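Local coordinates for protein phosphotriesterase, putative (Deinococcus radiodurans, PDB 4J35) that probably hydrolyses lactones using a pair of divalent metal ions, and was engineered here to improve its hydrolysis of organophosphates, at residues E22-G27 and P76-E81; T63-T68 and P172-T177; T5-V10 and V82-G87; E51-L56 and T86-L91; C92-F97 and T126-G131. The protein carries 7 engineered substitutions. All blocks are in the same frame, centred on the assembly; numbering follows the deposited sequence.

Contact 1 of 5, residues E22-G27 and P76-E81. With CO (cobalt (II) ion), chain C.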
# COMPACT_ATOMS: atom_id res chain seq x y z
N GLU A 22 4.03 -1.75 -0.28
CA GLU A 22 4.87 -2.67 -1.07
C GLU A 22 4.15 -4.01 -1.18
O GLU A 22 3.18 -4.25 -0.48
CB GLU A 22 6.22 -2.86 -0.36
CG GLU A 22 7.02 -1.61 0.04
CD GLU A 22 7.56 -0.83 -1.14
OE1 GLU A 22 7.79 -1.48 -2.22
OE2 GLU A 22 7.78 0.42 -0.98
N HIS A 23 4.67 -4.92 -2.01
CA HIS A 23 4.06 -6.23 -2.23
C HIS A 23 5.19 -7.29 -2.14
O HIS A 23 5.96 -7.42 -3.07
CB HIS A 23 3.33 -6.24 -3.60
CG HIS A 23 2.15 -5.29 -3.64
ND1 HIS A 23 0.98 -5.56 -2.97
CD2 HIS A 23 1.98 -4.06 -4.21
CE1 HIS A 23 0.13 -4.56 -3.14
NE2 HIS A 23 0.72 -3.61 -3.84
N VAL A 24 5.28 -8.01 -1.01
CA VAL A 24 6.31 -9.08 -0.89
C VAL A 24 6.07 -10.14 -1.99
O VAL A 24 6.98 -10.48 -2.75
CB VAL A 24 6.32 -9.73 0.52
CG1 VAL A 24 7.37 -10.85 0.61
CG2 VAL A 24 6.60 -8.66 1.61
N ILE A 25 4.86 -10.67 -2.08
CA ILE A 25 4.43 -11.41 -3.27
C ILE A 25 3.15 -10.81 -3.85
O ILE A 25 2.41 -10.11 -3.17
CB ILE A 25 4.21 -12.90 -2.98
CG1 ILE A 25 3.03 -13.09 -2.03
CG2 ILE A 25 5.47 -13.52 -2.43
CD1 ILE A 25 2.83 -14.56 -1.61
N PHE A 26 2.94 -11.02 -5.14
CA PHE A 26 1.78 -10.46 -5.78
C PHE A 26 1.39 -11.24 -7.02
O PHE A 26 2.27 -11.58 -7.84
CB PHE A 26 2.08 -9.02 -6.20
CG PHE A 26 0.86 -8.26 -6.65
CD1 PHE A 26 0.47 -8.29 -7.97
CD2 PHE A 26 0.14 -7.48 -5.76
CE1 PHE A 26 -0.65 -7.59 -8.39
CE2 PHE A 26 -0.98 -6.78 -6.18
CZ PHE A 26 -1.38 -6.83 -7.49
N GLY A 27 0.09 -11.50 -7.16
CA GLY A 27 -0.48 -12.10 -8.36
C GLY A 27 -1.71 -11.34 -8.80
O GLY A 27 -2.57 -11.08 -7.99
N PRO A 76 -0.52 -14.37 4.36
CA PRO A 76 0.01 -13.96 5.66
C PRO A 76 1.05 -14.91 6.26
O PRO A 76 2.00 -14.44 6.89
CB PRO A 76 -1.23 -13.91 6.54
CG PRO A 76 -2.36 -13.73 5.60
CD PRO A 76 -1.99 -14.46 4.36
N ALA A 77 0.84 -16.22 6.13
CA ALA A 77 1.79 -17.18 6.68
C ALA A 77 3.16 -17.10 5.99
O ALA A 77 4.17 -17.27 6.65
CB ALA A 77 1.23 -18.59 6.57
N PHE A 78 3.19 -16.84 4.69
CA PHE A 78 4.46 -16.60 3.99
C PHE A 78 5.10 -15.29 4.49
O PHE A 78 6.28 -15.25 4.84
CB PHE A 78 4.28 -16.62 2.46
CG PHE A 78 5.58 -16.43 1.70
CD1 PHE A 78 6.44 -17.49 1.49
CD2 PHE A 78 5.96 -15.18 1.24
CE1 PHE A 78 7.64 -17.30 0.84
CE2 PHE A 78 7.16 -15.00 0.59
CZ PHE A 78 8.00 -16.05 0.39
N LEU A 79 4.32 -14.21 4.58
CA LEU A 79 4.87 -12.98 5.14
C LEU A 79 5.46 -13.18 6.54
O LEU A 79 6.49 -12.60 6.87
CB LEU A 79 3.78 -11.90 5.23
CG LEU A 79 3.11 -11.48 3.93
CD1 LEU A 79 2.12 -10.38 4.25
CD2 LEU A 79 4.10 -11.00 2.87
N ARG A 80 4.82 -14.00 7.37
CA ARG A 80 5.37 -14.31 8.70
C ARG A 80 6.69 -15.07 8.61
O ARG A 80 7.62 -14.79 9.37
CB ARG A 80 4.36 -15.10 9.54
CG ARG A 80 4.86 -15.44 10.95
CD ARG A 80 3.71 -15.81 11.87
NE ARG A 80 3.10 -17.07 11.47
CZ ARG A 80 2.07 -17.64 12.09
NH1 ARG A 80 1.51 -17.07 13.15
NH2 ARG A 80 1.59 -18.79 11.64
N GLU A 81 6.80 -15.99 7.66
CA GLU A 81 8.07 -16.69 7.46
C GLU A 81 9.19 -15.72 7.13
O GLU A 81 10.30 -15.87 7.63
CB GLU A 81 7.99 -17.69 6.31
CG GLU A 81 7.17 -18.90 6.55
CD GLU A 81 7.24 -19.85 5.37
OE1 GLU A 81 8.36 -20.26 4.98
OE2 GLU A 81 6.16 -20.18 4.83
CO CO C . 0.03 -1.91 -4.52
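Just beyond the metal-binding end of a central strand in the TIM-barrel domain, Val24 and Ile25 turn a corner and rest against Phe78 and Leu79 in the first turn of helix 76-86. The contact is entirely apolar and buried. Leu79 makes the tightest approach: its CD2 comes within 3.5 Å of Val24 CB, closer than ordinary carbon packing, and also 3.6 Å from Val24 CG2, so the methyl is pressed against the branch point of the valine. The other branch of Val24, CG1, is anti to the backbone N (chi1 179°) and points at the edge of the Phe78 ring, near its plane, 4.2 Å from Phe78 CE2. Ile25 reaches the same ring with its short branch, Ile25 CG2 lying 3.8 Å from Phe78 CE2 at an oblique approach. Two successive residues thus meet the same ring atom, while Phe40 meets Phe78 edge-to-face from outside the contact.

On the opposite side lies the metal site. His23, whose CB points away from the helix, binds cobalt through NE2 at 2.0 Å, and Phe26 CD2 covers one face of its imidazole. Asp264 and the carboxylated Lys143 complete this site together with His21. His21 and His23 form the His-X-His motif at the end of a barrel strand, characteristic of metallo-dependent hydrolases, and Val24 and Ile25 pack on the helix just after it.

Contact 2 of 5, residues T63-T68 and P172-T177. With CO (cobalt (II) ion), chain B.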
# COMPACT_ATOMS: atom_id res chain seq x y z
N THR A 63 10.39 -1.70 8.94
CA THR A 63 9.01 -2.15 8.70
C THR A 63 8.57 -1.89 7.28
O THR A 63 8.94 -0.88 6.68
CB THR A 63 8.05 -1.36 9.62
OG1 THR A 63 8.51 -1.44 10.96
CG2 THR A 63 6.60 -1.88 9.51
N VAL A 64 7.80 -2.83 6.74
CA VAL A 64 7.13 -2.67 5.45
C VAL A 64 5.63 -2.94 5.66
O VAL A 64 5.26 -3.85 6.39
CB VAL A 64 7.67 -3.68 4.41
CG1 VAL A 64 6.77 -3.73 3.19
CG2 VAL A 64 9.07 -3.32 4.00
N VAL A 65 4.79 -2.14 5.01
CA VAL A 65 3.36 -2.39 4.97
C VAL A 65 3.05 -3.11 3.67
O VAL A 65 3.20 -2.55 2.58
CB VAL A 65 2.55 -1.09 5.07
CG1 VAL A 65 1.07 -1.32 4.94
CG2 VAL A 65 2.86 -0.42 6.42
N ASP A 66 2.69 -4.36 3.78
CA ASP A 66 2.30 -5.11 2.60
C ASP A 66 0.85 -4.82 2.26
O ASP A 66 -0.05 -5.13 3.06
CB ASP A 66 2.49 -6.59 2.84
CG ASP A 66 2.22 -7.40 1.60
OD1 ASP A 66 1.06 -7.57 1.20
OD2 ASP A 66 3.18 -7.89 0.99
N ALA A 67 0.62 -4.27 1.07
CA ALA A 67 -0.71 -3.74 0.70
C ALA A 67 -1.52 -4.71 -0.16
O ALA A 67 -2.53 -4.37 -0.75
CB ALA A 67 -0.53 -2.44 -0.05
N THR A 68 -1.07 -5.95 -0.24
CA THR A 68 -1.68 -6.92 -1.15
C THR A 68 -3.11 -7.29 -0.77
O THR A 68 -3.36 -7.82 0.32
CB THR A 68 -0.88 -8.20 -1.18
OG1 THR A 68 0.49 -7.87 -1.43
CG2 THR A 68 -1.41 -9.14 -2.25
N PRO A 172 -5.63 1.52 10.71
CA PRO A 172 -5.35 2.41 9.58
C PRO A 172 -6.00 1.92 8.25
O PRO A 172 -6.27 0.74 8.09
CB PRO A 172 -3.82 2.32 9.42
CG PRO A 172 -3.34 1.51 10.58
CD PRO A 172 -4.45 0.71 11.06
N ILE A 173 -6.21 2.84 7.31
CA ILE A 173 -6.74 2.54 5.97
C ILE A 173 -5.73 3.07 4.95
O ILE A 173 -5.30 4.25 5.05
CB ILE A 173 -8.10 3.27 5.75
CG1 ILE A 173 -9.18 2.63 6.64
CG2 ILE A 173 -8.54 3.24 4.29
CD1 ILE A 173 -10.51 3.38 6.54
N ILE A 174 -5.28 2.21 4.02
CA ILE A 174 -4.49 2.69 2.90
C ILE A 174 -5.26 2.46 1.61
O ILE A 174 -6.10 1.58 1.54
CB ILE A 174 -3.09 2.00 2.83
CG1 ILE A 174 -3.22 0.50 2.60
CG2 ILE A 174 -2.32 2.29 4.14
CD1 ILE A 174 -1.82 -0.16 2.49
N THR A 175 -5.01 3.27 0.60
CA THR A 175 -5.77 3.10 -0.62
C THR A 175 -4.93 3.00 -1.89
O THR A 175 -3.73 3.29 -1.92
CB THR A 175 -6.80 4.20 -0.85
OG1 THR A 175 -6.16 5.36 -1.39
CG2 THR A 175 -7.50 4.56 0.45
N HIS A 176 -5.63 2.54 -2.93
CA HIS A 176 -5.18 2.56 -4.30
C HIS A 176 -6.04 3.56 -5.07
O HIS A 176 -7.26 3.53 -4.97
CB HIS A 176 -5.36 1.14 -4.90
CG HIS A 176 -5.27 1.06 -6.40
ND1 HIS A 176 -4.23 0.47 -7.06
CD2 HIS A 176 -6.16 1.42 -7.37
CE1 HIS A 176 -4.44 0.50 -8.37
NE2 HIS A 176 -5.61 1.08 -8.58
N THR A 177 -5.40 4.46 -5.80
CA THR A 177 -6.09 5.30 -6.78
C THR A 177 -5.61 4.88 -8.17
O THR A 177 -4.44 4.55 -8.36
CB THR A 177 -5.86 6.83 -6.58
OG1 THR A 177 -4.45 7.13 -6.61
CG2 THR A 177 -6.43 7.30 -5.24
CO CO B . -2.37 -0.05 -6.12
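The backbones of 63-68 and 172-177 exchange no hydrogen bond, standing 7.8 Å apart between the CA atoms of Ala67 and Ile174, so side chains alone bridge them. Ile174 does the reaching. Its CG1 takes the crowded position between backbone N and carbonyl carbon (chi1 63°), from which an extended chain carries CD1 over to the other segment. There the methyl lies 3.6 Å from Ala67 CB and meets Val65 CG1 tip to tip at 4.0 Å. Such apolar contacts across the interior of the barrel fill the core of this TIM-barrel fold; Phe322 of the C-terminal helix adds to it, touching both Val65 and Ile174.

Asp66, turned away from Ile174, closes an Asx turn: its OD1 accepts Thr68 N at 3.0 Å, and it takes the hydroxyl of the same residue as well, Thr68 OG1 donating at 2.7 Å. Both donors come from one face of the carboxylate, the amide from well above its plane. Two residues beyond Ile174, the imidazole of His176 binds the second cobalt through ND1 at 2.1 Å, in company with His204 and the carboxylated Lys143, whose NZ also donates to Ala67 O.

Contact 3 of 5, residues T5-V10 and V82-G87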
# COMPACT_ATOMS: atom_id res chain seq x y z
N THR A 5 1.40 -6.44 13.44
CA THR A 5 2.23 -7.03 12.38
C THR A 5 1.95 -8.51 12.31
O THR A 5 1.22 -9.06 13.13
CB THR A 5 3.74 -6.85 12.63
OG1 THR A 5 4.21 -7.87 13.53
CG2 THR A 5 4.04 -5.50 13.18
N VAL A 6 2.52 -9.17 11.32
CA VAL A 6 2.26 -10.59 11.10
C VAL A 6 2.99 -11.45 12.16
O VAL A 6 2.73 -12.65 12.25
CB VAL A 6 2.65 -11.04 9.65
CG1 VAL A 6 1.87 -10.23 8.61
CG2 VAL A 6 4.15 -10.89 9.42
N THR A 7 3.88 -10.84 12.94
CA THR A 7 4.49 -11.53 14.08
C THR A 7 3.98 -11.04 15.44
O THR A 7 4.59 -11.32 16.47
CB THR A 7 6.02 -11.36 14.10
OG1 THR A 7 6.35 -9.97 14.06
CG2 THR A 7 6.68 -12.10 12.95
N GLY A 8 2.87 -10.31 15.45
CA GLY A 8 2.29 -9.83 16.70
C GLY A 8 2.33 -8.31 16.80
O GLY A 8 2.84 -7.64 15.92
N ALA A 9 1.80 -7.78 17.90
CA ALA A 9 1.72 -6.34 18.09
C ALA A 9 3.09 -5.74 18.36
O ALA A 9 3.95 -6.38 18.97
CB ALA A 9 0.78 -6.02 19.23
N VAL A 10 3.28 -4.50 17.91
CA VAL A 10 4.58 -3.84 17.98
C VAL A 10 4.39 -2.38 18.37
O VAL A 10 3.51 -1.71 17.85
CB VAL A 10 5.31 -3.89 16.62
CG1 VAL A 10 6.47 -2.93 16.60
CG2 VAL A 10 5.78 -5.29 16.36
N VAL A 82 8.90 -14.77 6.24
CA VAL A 82 9.91 -13.81 5.81
C VAL A 82 10.32 -12.93 6.99
O VAL A 82 11.50 -12.66 7.20
CB VAL A 82 9.38 -12.93 4.65
CG1 VAL A 82 10.37 -11.85 4.29
CG2 VAL A 82 9.06 -13.80 3.44
N SER A 83 9.33 -12.47 7.77
CA SER A 83 9.58 -11.64 8.95
C SER A 83 10.40 -12.36 10.02
O SER A 83 11.35 -11.80 10.56
CB SER A 83 8.25 -11.17 9.58
OG SER A 83 8.50 -10.31 10.69
N GLU A 84 10.01 -13.59 10.33
CA GLU A 84 10.69 -14.38 11.36
C GLU A 84 12.10 -14.78 10.92
O GLU A 84 12.98 -15.01 11.76
CB GLU A 84 9.88 -15.64 11.71
CG GLU A 84 8.57 -15.36 12.45
CD GLU A 84 7.77 -16.64 12.75
OE1 GLU A 84 8.12 -17.71 12.22
OE2 GLU A 84 6.78 -16.56 13.52
N ALA A 85 12.34 -14.87 9.62
CA ALA A 85 13.67 -15.23 9.13
C ALA A 85 14.65 -14.04 9.18
O ALA A 85 15.84 -14.24 9.31
CB ALA A 85 13.57 -15.81 7.73
N THR A 86 14.14 -12.81 9.09
CA THR A 86 15.02 -11.66 8.90
C THR A 86 14.95 -10.60 9.99
O THR A 86 15.87 -9.81 10.14
CB THR A 86 14.68 -10.95 7.60
OG1 THR A 86 13.34 -10.44 7.68
CG2 THR A 86 14.78 -11.92 6.43
N GLY A 87 13.84 -10.57 10.71
CA GLY A 87 13.59 -9.53 11.68
C GLY A 87 12.91 -8.31 11.09
O GLY A 87 12.60 -7.38 11.82
O HOH W 1 6.26 -8.66 11.55
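Thr7 lays its methyl against Ser83, with Thr7 CG2 only 3.4 Å from Ser83 OG, and the same methyl runs on to the base of Glu84, 3.8 Å from Glu84 CG, the two side chains sliding past each other in opposite directions. Deeper in, Val6 CG2 adds a looser touch on Ser83 CB at 4.1 Å. No direct hydrogen bond crosses the contact; a water does the polar work instead. It lies 2.8 Å from Thr7 OG1, hydrogen-bonded to it, and donates to Ser83 OG at 2.9 Å. The torsion of Thr7 (chi1 54°) splits its branches between these tasks, methyl to the helix and hydroxyl to the water. Ser83 OG in turn donates to Leu88 O, so the serine oxygen is gripped from two sources.

The loop presenting Thr7 is itself well tied. A type I turn runs from Thr5 to Gly8, and Thr5 OG1 accepts Thr7 N (3.0 Å, 145°) as an ST turn while giving its own proton to a lone pair of Gly8 O at 2.8 Å. Gly8, with positive phi, adopts backbone angles suited to glycine.

In the fold, this is the tight hairpin between strands 3-5 and 8-10 resting on the last turns of helix 76-86, with Val6 also packed on Ile90 of strand 89-91 and helix 42-58 touching the helix through Val82 and Thr86.

Contact 4 of 5, residues E51-L56 and T86-L91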
# COMPACT_ATOMS: atom_id res chain seq x y z
N GLU A 51 16.27 -12.23 1.09
CA GLU A 51 17.40 -11.48 0.55
C GLU A 51 17.00 -9.97 0.51
O GLU A 51 17.75 -9.09 0.95
CB GLU A 51 17.75 -12.06 -0.83
CG GLU A 51 19.03 -11.57 -1.50
CD GLU A 51 20.32 -12.20 -0.92
OE1 GLU A 51 20.22 -12.97 0.06
OE2 GLU A 51 21.42 -11.91 -1.46
N THR A 52 15.81 -9.69 -0.01
CA THR A 52 15.36 -8.30 -0.17
C THR A 52 15.13 -7.67 1.20
O THR A 52 15.52 -6.51 1.45
CB THR A 52 14.08 -8.23 -1.02
OG1 THR A 52 14.39 -8.57 -2.37
CG2 THR A 52 13.45 -6.81 -0.99
N ALA A 53 14.53 -8.43 2.11
CA ALA A 53 14.33 -7.94 3.46
C ALA A 53 15.67 -7.59 4.10
O ALA A 53 15.80 -6.61 4.83
CB ALA A 53 13.63 -8.97 4.32
N ARG A 54 16.69 -8.41 3.86
CA ARG A 54 17.98 -8.09 4.44
C ARG A 54 18.55 -6.81 3.89
O ARG A 54 19.19 -6.05 4.62
CB ARG A 54 18.96 -9.24 4.22
CG ARG A 54 18.64 -10.39 5.08
CD ARG A 54 19.57 -11.59 4.87
NE ARG A 54 19.02 -12.76 5.55
CZ ARG A 54 18.75 -12.80 6.85
NH1 ARG A 54 19.01 -11.76 7.63
NH2 ARG A 54 18.22 -13.89 7.39
N ALA A 55 18.39 -6.59 2.59
CA ALA A 55 18.87 -5.37 1.98
C ALA A 55 18.17 -4.13 2.57
O ALA A 55 18.76 -3.05 2.70
CB ALA A 55 18.68 -5.42 0.49
N LEU A 56 16.91 -4.28 2.93
CA LEU A 56 16.17 -3.17 3.50
C LEU A 56 16.65 -2.89 4.90
O LEU A 56 16.92 -1.76 5.27
CB LEU A 56 14.66 -3.47 3.49
CG LEU A 56 14.01 -3.40 2.11
CD1 LEU A 56 12.54 -3.94 2.11
CD2 LEU A 56 14.02 -1.96 1.62
N THR A 86 14.14 -12.81 9.09
CA THR A 86 15.02 -11.66 8.90
C THR A 86 14.95 -10.60 9.99
O THR A 86 15.87 -9.81 10.14
CB THR A 86 14.68 -10.95 7.60
OG1 THR A 86 13.34 -10.44 7.68
CG2 THR A 86 14.78 -11.92 6.43
N GLY A 87 13.84 -10.57 10.71
CA GLY A 87 13.59 -9.53 11.68
C GLY A 87 12.91 -8.31 11.09
O GLY A 87 12.60 -7.38 11.82
N LEU A 88 12.66 -8.31 9.79
CA LEU A 88 11.90 -7.24 9.18
C LEU A 88 10.43 -7.34 9.63
O LEU A 88 9.82 -8.41 9.56
CB LEU A 88 11.95 -7.32 7.65
CG LEU A 88 11.22 -6.19 6.91
CD1 LEU A 88 12.06 -4.93 6.99
CD2 LEU A 88 10.93 -6.54 5.51
N GLN A 89 9.88 -6.23 10.12
CA GLN A 89 8.49 -6.18 10.55
C GLN A 89 7.59 -5.96 9.33
O GLN A 89 7.88 -5.11 8.49
CB GLN A 89 8.30 -5.08 11.59
CG GLN A 89 8.98 -5.46 12.92
CD GLN A 89 9.17 -4.32 13.92
OE1 GLN A 89 9.25 -3.14 13.57
NE2 GLN A 89 9.27 -4.69 15.19
N ILE A 90 6.51 -6.74 9.27
CA ILE A 90 5.59 -6.71 8.12
C ILE A 90 4.14 -6.58 8.60
O ILE A 90 3.67 -7.36 9.43
CB ILE A 90 5.76 -7.93 7.21
CG1 ILE A 90 7.24 -8.05 6.77
CG2 ILE A 90 4.84 -7.82 6.00
CD1 ILE A 90 7.58 -9.28 5.83
N LEU A 91 3.45 -5.58 8.09
CA LEU A 91 2.01 -5.50 8.33
C LEU A 91 1.32 -6.04 7.09
O LEU A 91 1.81 -5.81 6.00
CB LEU A 91 1.56 -4.05 8.55
CG LEU A 91 1.79 -3.36 9.91
CD1 LEU A 91 3.25 -3.04 10.14
CD2 LEU A 91 0.95 -2.09 9.96
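The guanidinium of Arg54 carries the methyl of Thr86 on one face: Thr86 CG2 stands 4.0 Å above the plane, over its centre, and 4.1 Å from Arg54 NH2. Although its CB points away from the other segment, the arginine chain runs extended from CG to NE, and a final twist (chi4 -58°) brings the flat group to Thr86. Its NH2 also makes a weak hydrogen bond to Ala85 O, near the end of helix 76-86.

Next to it on the helix, on the buried side, Ala53 CB sits in the angle between two residues. It lies 3.7 Å from Thr86 OG1 and 3.8 Å from Leu88 CD2, so one small methyl meets both a polar and an apolar neighbour. The hydroxyl is busy with the local backbone: it accepts Leu88 N at 3.1 Å along a nearly straight bond (165°), an ST turn across Gly87, whose positive phi ends the helix, and it also donates to Val82 O. With an alanine here, lacking both branches, Leu88 N would probably be left without its mate and the guanidinium set freer to turn.

Helix 42-58 thus packs its C-terminal half on the junction where helix 76-86 gives way to strand 89-91; Leu88 continues inward onto Val64 of the adjacent strand 61-66 and onto Trp267 of strand 266-269.

Contact 5 of 5, residues C92-F97 and T126-G131. Engineered in segment 92-97: Phe97 (natural residue Tyr).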
# COMPACT_ATOMS: atom_id res chain seq x y z
N CYS A 92 0.18 -6.73 7.21
CA CYS A 92 -0.56 -7.12 6.03
C CYS A 92 -1.94 -6.50 6.03
O CYS A 92 -2.34 -5.93 7.02
CB CYS A 92 -0.66 -8.65 5.88
SG CYS A 92 -1.71 -9.49 7.04
N ALA A 93 -2.60 -6.60 4.88
CA ALA A 93 -3.86 -5.92 4.62
C ALA A 93 -5.06 -6.85 4.65
O ALA A 93 -4.96 -8.05 4.42
CB ALA A 93 -3.79 -5.25 3.26
N THR A 94 -6.23 -6.24 4.87
CA THR A 94 -7.50 -6.89 4.54
C THR A 94 -8.25 -5.99 3.56
O THR A 94 -8.36 -4.79 3.78
CB THR A 94 -8.36 -7.13 5.78
OG1 THR A 94 -9.58 -7.73 5.38
CG2 THR A 94 -8.63 -5.83 6.54
N GLY A 95 -8.68 -6.56 2.44
CA GLY A 95 -9.40 -5.78 1.46
C GLY A 95 -9.45 -6.47 0.12
O GLY A 95 -8.83 -7.52 -0.07
N PHE A 96 -10.20 -5.89 -0.81
CA PHE A 96 -10.26 -6.43 -2.18
C PHE A 96 -9.88 -5.35 -3.18
O PHE A 96 -9.98 -4.17 -2.87
CB PHE A 96 -11.67 -6.86 -2.51
CG PHE A 96 -12.00 -8.29 -2.21
CD1 PHE A 96 -11.93 -8.79 -0.93
CD2 PHE A 96 -12.45 -9.12 -3.20
CE1 PHE A 96 -12.30 -10.09 -0.64
CE2 PHE A 96 -12.83 -10.43 -2.93
CZ PHE A 96 -12.74 -10.92 -1.64
N PHE A 97 -9.50 -5.74 -4.39
CA PHE A 97 -8.97 -4.79 -5.38
C PHE A 97 -10.08 -4.10 -6.20
O PHE A 97 -11.21 -4.57 -6.23
CB PHE A 97 -8.01 -5.57 -6.29
CG PHE A 97 -6.98 -4.74 -6.97
CD1 PHE A 97 -6.20 -3.81 -6.27
CD2 PHE A 97 -6.69 -4.96 -8.31
CE1 PHE A 97 -5.19 -3.08 -6.91
CE2 PHE A 97 -5.67 -4.24 -8.96
CZ PHE A 97 -4.93 -3.30 -8.26
N THR A 126 -13.12 -9.20 11.32
CA THR A 126 -12.58 -10.47 11.80
C THR A 126 -11.08 -10.56 11.51
O THR A 126 -10.28 -11.02 12.34
CB THR A 126 -13.28 -11.68 11.14
OG1 THR A 126 -14.67 -11.68 11.50
CG2 THR A 126 -12.63 -13.00 11.56
N GLU A 127 -10.69 -10.11 10.32
CA GLU A 127 -9.28 -10.24 9.96
C GLU A 127 -8.40 -9.24 10.73
O GLU A 127 -7.23 -9.51 10.99
CB GLU A 127 -9.10 -10.17 8.43
CG GLU A 127 -9.74 -11.36 7.71
CD GLU A 127 -9.42 -11.42 6.21
OE1 GLU A 127 -9.19 -10.36 5.60
OE2 GLU A 127 -9.40 -12.55 5.67
N VAL A 128 -8.96 -8.09 11.10
CA VAL A 128 -8.24 -7.08 11.89
C VAL A 128 -8.18 -7.47 13.38
O VAL A 128 -7.17 -7.22 14.06
CB VAL A 128 -8.97 -5.69 11.79
CG1 VAL A 128 -8.59 -4.76 12.93
CG2 VAL A 128 -8.70 -5.04 10.44
N THR A 129 -9.28 -8.01 13.91
CA THR A 129 -9.38 -8.24 15.36
C THR A 129 -9.00 -9.66 15.77
O THR A 129 -8.45 -9.85 16.85
CB THR A 129 -10.78 -7.88 15.92
OG1 THR A 129 -11.75 -8.83 15.48
CG2 THR A 129 -11.21 -6.49 15.50
N GLU A 130 -9.24 -10.65 14.89
CA GLU A 130 -9.05 -12.07 15.26
C GLU A 130 -8.00 -12.80 14.45
O GLU A 130 -7.14 -13.48 15.01
CB GLU A 130 -10.34 -12.87 15.06
CG GLU A 130 -11.49 -12.45 15.93
CD GLU A 130 -12.72 -13.30 15.64
OE1 GLU A 130 -12.56 -14.51 15.36
OE2 GLU A 130 -13.84 -12.74 15.68
N GLY A 131 -8.11 -12.74 13.13
CA GLY A 131 -7.07 -13.32 12.31
C GLY A 131 -7.54 -13.72 10.93
O GLY A 131 -8.73 -13.68 10.62
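From its CB outward, Thr94 meets helix 116-129 with every atom. Thr94 CB already lies 3.3 Å from Glu127 OE1. Beyond it the hydroxyl, anti to the backbone N (chi1 179°), donates to that same oxygen, Thr94 OG1 to Glu127 OE1 measuring 2.7 Å. The bond falls on the anti lone pair, the one turned away from the other carboxylate oxygen. The second branch goes to a different residue: Thr94 CG2 touches Val128 CG2 at 4.0 Å, the two side chains crossing at about a right angle. Glu127 comes to the threonine with its chain extended beyond CG, CG itself lying beside the backbone N (chi1 -66°).

Two further donors converge on Glu127 OE1, Arg74 NH1 in a salt bridge and Asn70 ND2 in a hydrogen bond, and Arg74 NH1 also reaches Ala93 O. If a valine took the place of Thr94, Glu127 OE1 would probably lose one of its donors, and the loop this tie to the helix. Three donors on one oxygen, one of them cationic, should favour the ionised carboxylate and fix its rotation, so that the loop following strand 89-91 is joined to the helix by a charge-assisted hydrogen bond beside a small apolar patch.

How the contacts relate
The two metal-bearing contacts meet directly: in contacts 1 and 2 His23 ND1 lies 2.8 Å from Thr68 OG1 and Val24 N 2.9 Å from Asp66 OD2, so the turn after strand 61-66 probably steadies the ligand on neighbouring strand 17-26, and the two cobalt ions are 3.4 Å apart. Contact 5, its centre about 11 Å from that of contact 2, touches the same site through the engineered Phe97, whose CE1 is 3.7 Å from His176 ND1. Contacts 3 and 4 share Thr86 and Gly87, about 9 Å apart between centres. Contact 4 joins contact 2 by strand pairing, Asp66 N lying 2.8 Å from Leu91 O, while contacts 1 and 3 both use helix 76-86.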